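Local coordinates for E3 ubiquitin-protein ligase RNF31 (Mus musculus, PDB 5Y3T), which is a RING-type E3 ubiquitin ligase (HOIP) that probably helps transfer ubiquitin to its targets, this fragment carrying its paired UBA region, which associates with other protein chains, at residues 3-6 and 7-11; 76-79 and 80-84; 102-105 and 106-109; 140-143 and 144-147. All coordinates share one frame; numbering follows the deposited sequence.

Interaction 1. Residues 3-6 and 7-11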
loop_
_atom_site.group_PDB
_atom_site.type_symbol
_atom_site.label_atom_id
_atom_site.label_comp_id
_atom_site.label_asym_id
_atom_site.label_seq_id
_atom_site.Cartn_x
_atom_site.Cartn_y
_atom_site.Cartn_z
ATOM N N GLN B 3 5.915 -30.066 -13.278
ATOM C CA GLN B 3 5.893 -28.878 -14.127
ATOM C C GLN B 3 4.655 -28.836 -15.035
ATOM O O GLN B 3 4.044 -27.770 -15.248
ATOM C CB GLN B 3 7.177 -28.798 -14.946
ATOM C CG GLN B 3 8.439 -28.621 -14.095
ATOM C CD GLN B 3 9.622 -28.131 -14.905
ATOM O OE1 GLN B 3 9.739 -28.455 -16.075
ATOM N NE2 GLN B 3 10.498 -27.338 -14.299
ATOM N N ASP B 4 4.261 -30.015 -15.505
ATOM C CA ASP B 4 3.091 -30.167 -16.364
ATOM C C ASP B 4 1.838 -29.773 -15.624
ATOM O O ASP B 4 1.007 -29.037 -16.173
ATOM C CB ASP B 4 2.964 -31.610 -16.862
ATOM C CG ASP B 4 4.198 -32.059 -17.576
ATOM O OD1 ASP B 4 4.398 -31.593 -18.720
ATOM O OD2 ASP B 4 5.002 -32.801 -16.960
ATOM N N LYS B 5 1.721 -30.252 -14.386
ATOM C CA LYS B 5 0.547 -29.984 -13.565
ATOM C C LYS B 5 0.447 -28.478 -13.198
ATOM O O LYS B 5 -0.633 -27.888 -13.319
ATOM C CB LYS B 5 0.559 -30.878 -12.317
ATOM C CG LYS B 5 -0.802 -31.045 -11.640
ATOM C CD LYS B 5 -0.680 -31.668 -10.248
ATOM C CE LYS B 5 0.150 -30.793 -9.295
ATOM N NZ LYS B 5 -0.065 -31.044 -7.837
ATOM N N MET B 6 1.570 -27.870 -12.790
ATOM C CA MET B 6 1.654 -26.410 -12.548
ATOM C C MET B 6 1.204 -25.581 -13.753
ATOM O O MET B 6 0.630 -24.516 -13.576
ATOM C CB MET B 6 3.085 -25.961 -12.194
ATOM C CG MET B 6 3.608 -26.418 -10.852
ATOM S SD MET B 6 5.398 -26.201 -10.765
ATOM C CE MET B 6 5.545 -24.417 -10.797
ATOM N N ARG B 7 1.506 -26.054 -14.965
ATOM C CA ARG B 7 1.118 -25.340 -16.180
ATOM C C ARG B 7 -0.366 -25.474 -16.379
ATOM O O ARG B 7 -1.018 -24.497 -16.643
ATOM C CB ARG B 7 1.870 -25.838 -17.417
ATOM C CG ARG B 7 2.299 -24.717 -18.367
ATOM C CD ARG B 7 2.765 -25.209 -19.736
ATOM N NE ARG B 7 3.231 -26.597 -19.666
ATOM C CZ ARG B 7 4.426 -27.015 -19.219
ATOM N NH1 ARG B 7 5.364 -26.160 -18.807
ATOM N NH2 ARG B 7 4.686 -28.324 -19.193
ATOM N N LYS B 8 -0.894 -26.680 -16.222
ATOM C CA LYS B 8 -2.335 -26.922 -16.322
ATOM C C LYS B 8 -3.084 -26.077 -15.302
ATOM O O LYS B 8 -4.039 -25.375 -15.661
ATOM C CB LYS B 8 -2.657 -28.430 -16.142
ATOM C CG LYS B 8 -4.066 -28.813 -15.623
ATOM C CD LYS B 8 -5.165 -28.678 -16.677
ATOM C CE LYS B 8 -6.569 -28.823 -16.084
ATOM N NZ LYS B 8 -7.594 -29.091 -17.138
ATOM N N GLU B 9 -2.652 -26.145 -14.041
ATOM C CA GLU B 9 -3.377 -25.471 -12.940
ATOM C C GLU B 9 -3.414 -23.969 -13.178
ATOM O O GLU B 9 -4.449 -23.326 -13.012
ATOM C CB GLU B 9 -2.736 -25.754 -11.585
ATOM C CG GLU B 9 -2.889 -27.193 -11.081
ATOM C CD GLU B 9 -2.053 -27.489 -9.824
ATOM O OE1 GLU B 9 -0.894 -27.008 -9.704
ATOM O OE2 GLU B 9 -2.557 -28.221 -8.937
ATOM N N GLY B 10 -2.270 -23.442 -13.603
ATOM C CA GLY B 10 -2.151 -22.059 -13.961
ATOM C C GLY B 10 -3.093 -21.622 -15.056
ATOM O O GLY B 10 -3.773 -20.620 -14.897
ATOM N N LEU B 11 -3.100 -22.367 -16.163
ATOM C CA LEU B 11 -4.017 -22.117 -17.261
ATOM C C LEU B 11 -5.477 -22.135 -16.822
ATOM O O LEU B 11 -6.271 -21.279 -17.238
ATOM C CB LEU B 11 -3.813 -23.142 -18.368
ATOM C CG LEU B 11 -3.000 -22.594 -19.523
ATOM C CD1 LEU B 11 -2.304 -23.728 -20.263
ATOM C CD2 LEU B 11 -3.894 -21.759 -20.432
#
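The flat guanidinium of Arg-7 has the carbonyl oxygen of Gln-3 over one face, 3.9 Å above the plane and offset toward the rim, while the carboxylate of Asp-4 comes to its edge. There Asp-4 OD1 lies 3.3 Å from Arg-7 NH2 in a salt bridge. The two planes stand 82° apart, so the acid meets the base through a single oxygen, not as a flat two-pronged pair. A bend at chi3 (-24°) folds the arginine back along helix 2-22 to reach an acid three residues earlier. Starting one residue later, Lys-5 and Glu-9 are four apart, a spacing that suits opposite charges on a helix, and Lys-5 NZ to Glu-9 OE2 is a long salt bridge of 3.9 Å. Beneath them the backbone bond from Glu-9 N to Lys-5 O is short at 2.8 Å. Glu-9 CG rests 3.3 Å from Lys-5 O. Gly-10 N bonds to Met-6 O, continuing the regular helix pattern. Another protein chain offers Glu-9 OE2 a basic partner and packs an apolar side chain on Met-6. Glu-9 thus has that basic group and, more distantly, Lys-5 beside it, which probably helps keep it ionised where the two proteins meet.

Interaction 2. Residues 76-79 and 80-84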
loop_
_atom_site.group_PDB
_atom_site.type_symbol
_atom_site.label_atom_id
_atom_site.label_comp_id
_atom_site.label_asym_id
_atom_site.label_seq_id
_atom_site.Cartn_x
_atom_site.Cartn_y
_atom_site.Cartn_z
ATOM N N ALA B 76 -13.888 -2.736 3.835
ATOM C CA ALA B 76 -14.094 -4.165 3.983
ATOM C C ALA B 76 -13.606 -4.868 2.741
ATOM O O ALA B 76 -12.920 -5.888 2.859
ATOM C CB ALA B 76 -15.574 -4.474 4.220
ATOM N N ARG B 77 -13.958 -4.305 1.577
ATOM C CA ARG B 77 -13.655 -4.858 0.259
ATOM C C ARG B 77 -12.171 -4.906 0.049
ATOM O O ARG B 77 -11.618 -5.930 -0.369
ATOM C CB ARG B 77 -14.298 -3.998 -0.876
ATOM C CG ARG B 77 -14.078 -4.469 -2.312
ATOM C CD ARG B 77 -14.721 -3.549 -3.373
ATOM N NE ARG B 77 -14.398 -3.978 -4.763
ATOM C CZ ARG B 77 -13.341 -3.579 -5.518
ATOM N NH1 ARG B 77 -12.436 -2.697 -5.071
ATOM N NH2 ARG B 77 -13.163 -4.069 -6.758
ATOM N N LYS B 78 -11.521 -3.791 0.332
ATOM C CA LYS B 78 -10.083 -3.681 0.124
ATOM C C LYS B 78 -9.367 -4.775 0.959
ATOM O O LYS B 78 -8.513 -5.482 0.437
ATOM C CB LYS B 78 -9.639 -2.272 0.482
ATOM C CG LYS B 78 -8.180 -1.941 0.213
ATOM C CD LYS B 78 -7.919 -0.419 0.190
ATOM C CE LYS B 78 -8.769 0.471 1.146
ATOM N NZ LYS B 78 -8.601 0.304 2.632
ATOM N N ALA B 79 -9.806 -4.974 2.205
ATOM C CA ALA B 79 -9.224 -6.001 3.097
ATOM C C ALA B 79 -9.519 -7.434 2.632
ATOM O O ALA B 79 -8.624 -8.258 2.509
ATOM C CB ALA B 79 -9.686 -5.786 4.534
ATOM N N TRP B 80 -10.786 -7.724 2.393
ATOM C CA TRP B 80 -11.206 -8.971 1.757
ATOM C C TRP B 80 -10.322 -9.326 0.558
ATOM O O TRP B 80 -9.798 -10.416 0.440
ATOM C CB TRP B 80 -12.684 -8.842 1.380
ATOM C CG TRP B 80 -13.181 -9.791 0.352
ATOM C CD1 TRP B 80 -13.359 -9.572 -1.004
ATOM C CD2 TRP B 80 -13.612 -11.095 0.591
ATOM N NE1 TRP B 80 -13.864 -10.699 -1.626
ATOM C CE2 TRP B 80 -14.025 -11.648 -0.662
ATOM C CE3 TRP B 80 -13.701 -11.859 1.735
ATOM C CZ2 TRP B 80 -14.485 -12.894 -0.775
ATOM C CZ3 TRP B 80 -14.151 -13.069 1.626
ATOM C CH2 TRP B 80 -14.537 -13.608 0.375
ATOM N N LEU B 81 -10.120 -8.372 -0.310
ATOM C CA LEU B 81 -9.375 -8.602 -1.534
ATOM C C LEU B 81 -7.882 -8.656 -1.368
ATOM O O LEU B 81 -7.243 -9.384 -2.109
ATOM C CB LEU B 81 -9.689 -7.529 -2.580
ATOM C CG LEU B 81 -11.082 -7.568 -3.210
ATOM C CD1 LEU B 81 -11.076 -6.556 -4.324
ATOM C CD2 LEU B 81 -11.448 -8.936 -3.757
ATOM N N ASP B 82 -7.296 -7.909 -0.435
ATOM C CA ASP B 82 -5.838 -8.006 -0.255
ATOM C C ASP B 82 -5.445 -9.332 0.399
ATOM O O ASP B 82 -4.337 -9.816 0.168
ATOM C CB ASP B 82 -5.269 -6.806 0.504
ATOM C CG ASP B 82 -5.437 -5.484 -0.276
ATOM O OD1 ASP B 82 -5.636 -5.462 -1.531
ATOM O OD2 ASP B 82 -5.405 -4.448 0.401
ATOM N N ARG B 83 -6.384 -9.958 1.123
ATOM C CA ARG B 83 -6.147 -11.233 1.723
ATOM C C ARG B 83 -6.852 -12.326 0.950
ATOM O O ARG B 83 -7.088 -13.422 1.470
ATOM C CB ARG B 83 -6.583 -11.202 3.183
ATOM C CG ARG B 83 -5.900 -10.121 4.011
ATOM C CD ARG B 83 -4.374 -10.046 3.846
ATOM N NE ARG B 83 -3.717 -11.337 4.055
ATOM C CZ ARG B 83 -2.450 -11.626 3.742
ATOM N NH1 ARG B 83 -1.642 -10.734 3.173
ATOM N NH2 ARG B 83 -1.989 -12.835 4.009
ATOM N N HIS B 84 -7.173 -12.069 -0.304
ATOM C CA HIS B 84 -7.674 -13.160 -1.153
ATOM C C HIS B 84 -8.809 -13.982 -0.579
ATOM O O HIS B 84 -8.857 -15.178 -0.795
ATOM C CB HIS B 84 -6.523 -14.089 -1.559
ATOM C CG HIS B 84 -5.579 -13.451 -2.518
ATOM N ND1 HIS B 84 -4.429 -14.069 -2.959
ATOM C CD2 HIS B 84 -5.615 -12.233 -3.120
ATOM C CE1 HIS B 84 -3.796 -13.259 -3.785
ATOM N NE2 HIS B 84 -4.507 -12.151 -3.919
#
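A methyl group sits squarely on a charged plane: Leu-81 CD1 lies 3.9 Å above the guanidinium of Arg-77, over its centre. Arginine suits this place because its long chain runs straight out from CG to NE, with CG anti to the backbone N (chi1 -179°), and the flat end can then offer a face to the leucine one turn ahead while its nitrogens keep polar partners. One of these is Glu-29 of helix 27-37, which makes a salt bridge with Arg-77 NH2; Leu-81 touches the same glutamate, so arginine, leucine and acid meet at one place. Beside this pair, Lys-78 and Asp-82 run alongside each other in the same direction, but only the aliphatic part of the lysine is near, its CG 3.7 Å from Asp-82 OD2. The lysine chain bends at chi3 and chi4, and NZ stays 6.1 Å from Asp-82 OD2, too far for a salt bridge. Helix 73-82 finishes here in a Schellman motif: His-84, with positive phi, is the C-prime residue, and Gly-85 N turns back to Trp-80 O while His-84 N makes a weak bond of 3.2 Å to Leu-81 O. The i to i+4 bonds run on to the end, from Trp-80 N to Ala-76 O, 2.9 Å and nearly straight at 170°, through to Arg-83 N to Ala-79 O at 3.1 Å. Small Ala-76 and Ala-79 suit close helix neighbours, touching Val-57 and Cys-94 respectively, whereas the broad indole of Trp-80 reaches Leu-50, Val-53 and Leu-54 and meets Tyr-36 edge-to-face.

Interaction 3. Residues 102-105 and 106-109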
loop_
_atom_site.group_PDB
_atom_site.type_symbol
_atom_site.label_atom_id
_atom_site.label_comp_id
_atom_site.label_asym_id
_atom_site.label_seq_id
_atom_site.Cartn_x
_atom_site.Cartn_y
_atom_site.Cartn_z
ATOM N N VAL B 102 -5.881 6.131 11.680
ATOM C CA VAL B 102 -6.225 6.979 12.808
ATOM C C VAL B 102 -4.977 7.447 13.545
ATOM O O VAL B 102 -4.898 8.602 13.981
ATOM C CB VAL B 102 -7.233 6.260 13.750
ATOM C CG1 VAL B 102 -7.264 6.861 15.170
ATOM C CG2 VAL B 102 -8.620 6.254 13.087
ATOM N N HIS B 103 -4.005 6.554 13.667
ATOM C CA HIS B 103 -2.705 6.904 14.231
ATOM C C HIS B 103 -2.022 7.976 13.369
ATOM O O HIS B 103 -1.493 8.911 13.913
ATOM C CB HIS B 103 -1.842 5.666 14.395
ATOM C CG HIS B 103 -0.451 5.958 14.845
ATOM N ND1 HIS B 103 -0.085 5.944 16.173
ATOM C CD2 HIS B 103 0.669 6.262 14.144
ATOM C CE1 HIS B 103 1.200 6.234 16.274
ATOM N NE2 HIS B 103 1.681 6.425 15.058
ATOM N N GLU B 104 -2.078 7.881 12.046
ATOM C CA GLU B 104 -1.504 8.953 11.234
ATOM C C GLU B 104 -2.255 10.289 11.367
ATOM O O GLU B 104 -1.641 11.352 11.569
ATOM C CB GLU B 104 -1.423 8.593 9.761
ATOM C CG GLU B 104 -0.186 9.234 9.122
ATOM C CD GLU B 104 -0.200 9.273 7.605
ATOM O OE1 GLU B 104 -0.997 8.536 6.968
ATOM O OE2 GLU B 104 0.605 10.056 7.047
ATOM N N LEU B 105 -3.578 10.253 11.229
ATOM C CA LEU B 105 -4.335 11.484 11.292
ATOM C C LEU B 105 -4.127 12.182 12.632
ATOM O O LEU B 105 -4.072 13.405 12.680
ATOM C CB LEU B 105 -5.802 11.247 10.981
ATOM C CG LEU B 105 -6.016 10.956 9.488
ATOM C CD1 LEU B 105 -7.443 10.523 9.242
ATOM C CD2 LEU B 105 -5.694 12.152 8.601
ATOM N N GLN B 106 -3.971 11.395 13.690
ATOM C CA GLN B 106 -3.656 11.894 15.025
ATOM C C GLN B 106 -2.340 12.651 15.096
ATOM O O GLN B 106 -2.257 13.711 15.689
ATOM C CB GLN B 106 -3.572 10.713 15.980
ATOM C CG GLN B 106 -3.104 11.053 17.390
ATOM C CD GLN B 106 -4.130 10.635 18.397
ATOM O OE1 GLN B 106 -4.040 9.548 18.980
ATOM N NE2 GLN B 106 -5.168 11.461 18.553
ATOM N N SER B 107 -1.316 12.088 14.499
ATOM C CA SER B 107 -0.003 12.707 14.491
ATOM C C SER B 107 0.008 13.969 13.608
ATOM O O SER B 107 0.800 14.870 13.819
ATOM C CB SER B 107 1.071 11.686 14.052
ATOM O OG SER B 107 1.127 11.552 12.634
ATOM N N LEU B 108 -0.895 14.034 12.641
ATOM C CA LEU B 108 -1.041 15.197 11.771
ATOM C C LEU B 108 -1.987 16.261 12.308
ATOM O O LEU B 108 -2.362 17.141 11.543
ATOM C CB LEU B 108 -1.512 14.746 10.372
ATOM C CG LEU B 108 -0.404 14.431 9.362
ATOM C CD1 LEU B 108 0.816 13.724 9.967
ATOM C CD2 LEU B 108 -0.996 13.641 8.203
ATOM N N GLY B 109 -2.357 16.197 13.594
ATOM C CA GLY B 109 -3.353 17.115 14.173
ATOM C C GLY B 109 -4.785 16.600 14.444
ATOM O O GLY B 109 -5.507 17.186 15.222
#
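Ser-107 turns its hydroxyl between its own backbone N and carbonyl carbon (chi1 82°), which swings OG back over the preceding turn to donate a hydrogen bond of 3.0 Å to Glu-104 O. A short polar side chain suits this place, since it can reach a main-chain carbonyl only three residues back. Glu-104 O also accepts from Leu-108 N at 3.0 Å, the two donors approaching at quite different angles (C=O...N is 162° and C=O...OG 125°), so this oxygen is gripped twice. From Leu-108 N a second, weak bond of 3.2 Å goes to Leu-105 O as the turn tightens. Helix 87-107 stops in a Schellman motif whose C-prime residue is Gly-109; its positive phi would press a CB against the carbonyl oxygen of the residue before, and glycine has none. Phe-110 N closes the motif on Leu-105 O, and Gly-109 N on Gln-106 O. Glu-104 and Leu-108 extend side by side in the same direction, with Leu-108 CD2 4.1 Å from Glu-104 OE2. The salt-bridge partner of that oxygen is a basic side chain of another protein chain, whose aromatic side chain packs on Leu-108. Buried Leu-105 instead meets Leu-120 and Leu-131 of its own chain.

Interaction 4. Residues 140-143 and 144-147. With GOL (glycerol), chain D.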
loop_
_atom_site.group_PDB
_atom_site.type_symbol
_atom_site.label_atom_id
_atom_site.label_comp_id
_atom_site.label_asym_id
_atom_site.label_seq_id
_atom_site.Cartn_x
_atom_site.Cartn_y
_atom_site.Cartn_z
ATOM N N GLU B 140 -10.897 28.145 5.560
ATOM C CA GLU B 140 -12.029 29.029 5.292
ATOM C C GLU B 140 -11.778 30.501 5.571
ATOM O O GLU B 140 -12.107 31.319 4.756
ATOM C CB GLU B 140 -13.310 28.569 6.040
ATOM C CG GLU B 140 -13.990 27.407 5.338
ATOM C CD GLU B 140 -14.974 26.622 6.205
ATOM O OE1 GLU B 140 -15.095 26.842 7.424
ATOM O OE2 GLU B 140 -15.630 25.744 5.631
ATOM N N PRO B 141 -11.238 30.838 6.738
ATOM C CA PRO B 141 -10.993 32.264 6.970
ATOM C C PRO B 141 -9.943 32.865 6.018
ATOM O O PRO B 141 -10.045 34.048 5.689
ATOM C CB PRO B 141 -10.524 32.334 8.430
ATOM C CG PRO B 141 -10.796 30.984 9.015
ATOM C CD PRO B 141 -10.791 30.007 7.869
ATOM N N PHE B 142 -9.013 32.061 5.515
ATOM C CA PHE B 142 -8.077 32.538 4.485
ATOM C C PHE B 142 -8.834 32.787 3.212
ATOM O O PHE B 142 -8.641 33.804 2.539
ATOM C CB PHE B 142 -6.932 31.555 4.287
ATOM C CG PHE B 142 -5.968 31.537 5.456
ATOM C CD1 PHE B 142 -6.261 30.836 6.609
ATOM C CD2 PHE B 142 -4.753 32.261 5.392
ATOM C CE1 PHE B 142 -5.376 30.825 7.690
ATOM C CE2 PHE B 142 -3.878 32.258 6.481
ATOM C CZ PHE B 142 -4.184 31.527 7.623
ATOM N N HIS B 143 -9.784 31.911 2.910
ATOM C CA HIS B 143 -10.628 32.183 1.746
ATOM C C HIS B 143 -11.464 33.441 1.922
ATOM O O HIS B 143 -11.591 34.242 0.979
ATOM C CB HIS B 143 -11.511 31.002 1.366
ATOM C CG HIS B 143 -12.106 31.130 0.007
ATOM N ND1 HIS B 143 -13.326 31.735 -0.215
ATOM C CD2 HIS B 143 -11.645 30.752 -1.205
ATOM C CE1 HIS B 143 -13.587 31.719 -1.510
ATOM N NE2 HIS B 143 -12.582 31.128 -2.130
ATOM N N GLN B 144 -11.993 33.645 3.128
ATOM C CA GLN B 144 -12.951 34.731 3.317
ATOM C C GLN B 144 -12.267 36.114 3.330
ATOM O O GLN B 144 -12.906 37.063 2.989
ATOM C CB GLN B 144 -13.948 34.445 4.477
ATOM C CG GLN B 144 -13.909 35.276 5.752
ATOM C CD GLN B 144 -14.279 36.727 5.568
ATOM O OE1 GLN B 144 -15.241 37.069 4.894
ATOM N NE2 GLN B 144 -13.467 37.595 6.132
ATOM N N ARG B 145 -10.974 36.197 3.641
ATOM C CA ARG B 145 -10.213 37.478 3.700
ATOM C C ARG B 145 -9.692 38.028 2.336
ATOM O O ARG B 145 -9.234 39.140 2.243
ATOM C CB ARG B 145 -8.976 37.324 4.629
ATOM C CG ARG B 145 -9.234 37.520 6.100
ATOM C CD ARG B 145 -7.928 37.500 6.865
ATOM N NE ARG B 145 -7.212 36.224 6.822
ATOM C CZ ARG B 145 -7.380 35.198 7.680
ATOM N NH1 ARG B 145 -8.282 35.228 8.652
ATOM N NH2 ARG B 145 -6.648 34.103 7.545
ATOM N N LEU B 146 -9.759 37.250 1.280
ATOM C CA LEU B 146 -9.016 37.563 0.071
ATOM C C LEU B 146 -9.262 38.940 -0.535
ATOM O O LEU B 146 -8.418 39.422 -1.257
ATOM C CB LEU B 146 -9.289 36.490 -0.990
ATOM C CG LEU B 146 -8.684 35.141 -0.682
ATOM C CD1 LEU B 146 -9.155 34.187 -1.746
ATOM C CD2 LEU B 146 -7.150 35.180 -0.610
ATOM N N TRP B 147 -10.420 39.523 -0.287
ATOM C CA TRP B 147 -10.843 40.761 -0.928
ATOM C C TRP B 147 -10.928 41.865 0.105
ATOM O O TRP B 147 -11.595 42.848 -0.144
ATOM C CB TRP B 147 -12.235 40.565 -1.564
ATOM C CG TRP B 147 -12.238 39.640 -2.743
ATOM C CD1 TRP B 147 -12.093 38.266 -2.731
ATOM C CD2 TRP B 147 -12.351 40.015 -4.146
ATOM N NE1 TRP B 147 -12.089 37.769 -4.045
ATOM C CE2 TRP B 147 -12.262 38.818 -4.917
ATOM C CE3 TRP B 147 -12.526 41.234 -4.809
ATOM C CZ2 TRP B 147 -12.350 38.812 -6.301
ATOM C CZ3 TRP B 147 -12.618 41.222 -6.189
ATOM C CH2 TRP B 147 -12.519 40.019 -6.924
HETATM C C1 GOL D . -15.469 38.072 1.099
HETATM O O1 GOL D . -15.730 39.496 1.101
HETATM C C2 GOL D . -14.416 37.620 0.069
HETATM O O2 GOL D . -13.101 37.992 0.504
HETATM C C3 GOL D . -14.483 36.106 -0.177
HETATM O O3 GOL D . -13.322 35.572 -0.852
#
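Arg-145 folds back on Pro-141 and Phe-142 near the C-terminal end of helix 127-145, forming a cation-pi pair one turn apart within the HOIP UBA domain pair. Its CB and CG each lie 3.6 Å from Pro-141 O, the acceptor of the Arg-145 backbone N-H. The chain then bends at chi3 (-64°), which keeps NE near that oxygen and lays the guanidinium over it: CZ is 3.5 Å from Pro-141 O, which sits over the centre of one face. At the tip the two nitrogens part. NH1 reaches Pro-141 CB at 3.7 Å, and NH2 hangs 3.2 Å above the middle of the Phe-142 ring. The guanidinium stands 76° to that ring, so NH2 points into the face and the planes are not stacked. Arginine suits the place because it can serve the ring while NE makes a salt bridge to an acidic side chain of another protein chain. Proline fits as well, its ring giving NH1 an apolar neighbour. Near the C-terminal end a glycerol, probably from the crystallisation liquor, bonds to backbone groups: its O3 donates to His-143 O, and its O2 donates to Gln-144 O at 2.7 Å while accepting from Trp-147 N at 3.2 Å.

From the N terminus the four contacts follow in series, none nested in or crossing another, and each lies within one continuous stretch, between residues about a turn apart, so none closes a long loop. Interaction 1 lies in the early turns of helix 2-22. The centres of interactions 1 and 2 are 26 Å apart; interaction 2 ends helix 73-82, where helices 27-37, 42-64 and 87-107 converge. Interaction 3 ends helix 87-107, the next helix in the chain, and packs on helices 116-122 and 127-145; interaction 4 lies at the far end of the latter. Interactions 1 and 4, 64 Å apart between centres, lie on opposite sides of the chain's centre. All four touch other protein chains, so partners meet this elongated helical chain along much of its length.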